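Local coordinates for protein oxidoreductase, 2OG-Fe(II) oxygenase family (Burkholderia pseudomallei, PDB 6N1F) that probably acts as an oxidoreductase of the iron/ascorbate-dependent family, holding an iron ion between two histidines and an aspartate, at residues R124-G127 against D128-G131. Sequence-based numbering, arbitrary orientation.
Sequences RFFG and DMFG
R124-G127 and D128-G131 form one unbroken run, the last turns of helix 120-130 and the glycine that follows it, joined by successive i to i+4 backbone bonds. The helix lies against the large antiparallel sheet of the double-stranded beta-helix (jelly-roll) core of the 2OG-Fe(II) oxygenases, with F126 and F130 both touching V202 of strand 200-204. D128 N to R124 O is the straightest bond, its N-H...O angle 170°; F130 N to F126 O is the shortest at 2.8 Å. At the C-terminal end G131 N is shared between two weak bonds, to G127 O and D128 O, and G131 turns out of the helix with positive phi. The rings of F126 and F130 meet at a slant, planes 41° apart, F126 CD1 lying 4.0 Å from F130 CZ. F130 also stacks on F166, and its side chain sits about 12 Å from that of the iron ligand D157. Beside this pair, F125 and selenomethionine M129 lie side by side, both touching L51 of strand 48-51, with helix 36-45 also against them. The M129 chain bends at chi2 and chi3, which swings methyl CE to 3.5 Å from F125 CE2. Back at the helix end, the carbonyl F126 O already bonded to F130 N also lies over one face of the F130 ring, 3.2 Å from CG.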
loop_
_atom_site.group_PDB
_atom_site.type_symbol
_atom_site.label_atom_id
_atom_site.label_comp_id
_atom_site.label_asym_id
_atom_site.label_seq_id
_atom_site.Cartn_x
_atom_site.Cartn_y
_atom_site.Cartn_z
ATOM N N ARG A 124 -10.078 13.455 1.763
ATOM C CA ARG A 124 -9.506 14.742 1.385
ATOM C C ARG A 124 -7.999 14.634 1.197
ATOM O O ARG A 124 -7.445 15.205 0.250
ATOM C CB ARG A 124 -9.820 15.794 2.438
ATOM C CG ARG A 124 -11.266 16.234 2.500
ATOM C CD ARG A 124 -11.673 16.946 1.225
ATOM N NE ARG A 124 -12.856 17.772 1.440
ATOM C CZ ARG A 124 -13.484 18.446 0.483
ATOM N NH1 ARG A 124 -13.047 18.388 -0.771
ATOM N NH2 ARG A 124 -14.556 19.170 0.781
ATOM N N PHE A 125 -7.325 13.917 2.102
ATOM C CA PHE A 125 -5.865 13.829 2.091
ATOM C C PHE A 125 -5.361 13.181 0.809
ATOM O O PHE A 125 -4.437 13.686 0.172
ATOM C CB PHE A 125 -5.397 13.047 3.321
ATOM C CG PHE A 125 -3.897 12.893 3.439
ATOM C CD1 PHE A 125 -3.138 13.844 4.102
ATOM C CD2 PHE A 125 -3.256 11.767 2.935
ATOM C CE1 PHE A 125 -1.768 13.703 4.229
ATOM C CE2 PHE A 125 -1.878 11.608 3.070
ATOM C CZ PHE A 125 -1.131 12.582 3.715
ATOM N N PHE A 126 -5.962 12.064 0.406
ATOM C CA PHE A 126 -5.506 11.439 -0.828
ATOM C C PHE A 126 -6.088 12.106 -2.066
ATOM O O PHE A 126 -5.456 12.060 -3.125
ATOM C CB PHE A 126 -5.800 9.939 -0.793
ATOM C CG PHE A 126 -4.854 9.198 0.119
ATOM C CD1 PHE A 126 -3.537 8.992 -0.264
ATOM C CD2 PHE A 126 -5.258 8.776 1.377
ATOM C CE1 PHE A 126 -2.648 8.350 0.570
ATOM C CE2 PHE A 126 -4.378 8.130 2.213
ATOM C CZ PHE A 126 -3.070 7.918 1.808
ATOM N N GLY A 127 -7.233 12.774 -1.942
ATOM C CA GLY A 127 -7.724 13.581 -3.049
ATOM C C GLY A 127 -6.753 14.677 -3.444
ATOM O O GLY A 127 -6.481 14.889 -4.627
ATOM N N ASP A 128 -6.222 15.399 -2.456
ATOM C CA ASP A 128 -5.182 16.376 -2.752
ATOM C C ASP A 128 -3.919 15.695 -3.268
ATOM O O ASP A 128 -3.246 16.210 -4.170
ATOM C CB ASP A 128 -4.866 17.189 -1.502
ATOM C CG ASP A 128 -6.040 18.043 -1.061
ATOM O OD1 ASP A 128 -7.098 17.970 -1.721
ATOM O OD2 ASP A 128 -5.898 18.780 -0.066
HETATM N N MSE A 129 -3.593 14.539 -2.710
HETATM C CA MSE A 129 -2.355 13.827 -2.998
HETATM C C MSE A 129 -2.346 13.422 -4.458
HETATM O O MSE A 129 -1.337 13.549 -5.142
HETATM C CB MSE A 129 -2.221 12.608 -2.072
HETATM C CG MSE A 129 -1.211 11.568 -2.486
HETATM SE SE MSE A 129 0.532 11.887 -1.692
HETATM C CE MSE A 129 0.068 11.980 0.200
ATOM N N PHE A 130 -3.501 12.957 -4.932
ATOM C CA PHE A 130 -3.632 12.543 -6.317
ATOM C C PHE A 130 -3.835 13.726 -7.249
ATOM O O PHE A 130 -3.636 13.586 -8.460
ATOM C CB PHE A 130 -4.785 11.536 -6.464
ATOM C CG PHE A 130 -4.626 10.286 -5.622
ATOM C CD1 PHE A 130 -3.389 9.914 -5.115
ATOM C CD2 PHE A 130 -5.722 9.486 -5.337
ATOM C CE1 PHE A 130 -3.247 8.773 -4.329
ATOM C CE2 PHE A 130 -5.594 8.340 -4.552
ATOM C CZ PHE A 130 -4.349 7.988 -4.046
ATOM N N GLY A 131 -4.221 14.881 -6.719
ATOM C CA GLY A 131 -4.388 16.059 -7.550
ATOM C C GLY A 131 -5.558 16.013 -8.510
ATOM O O GLY A 131 -5.434 16.487 -9.647
#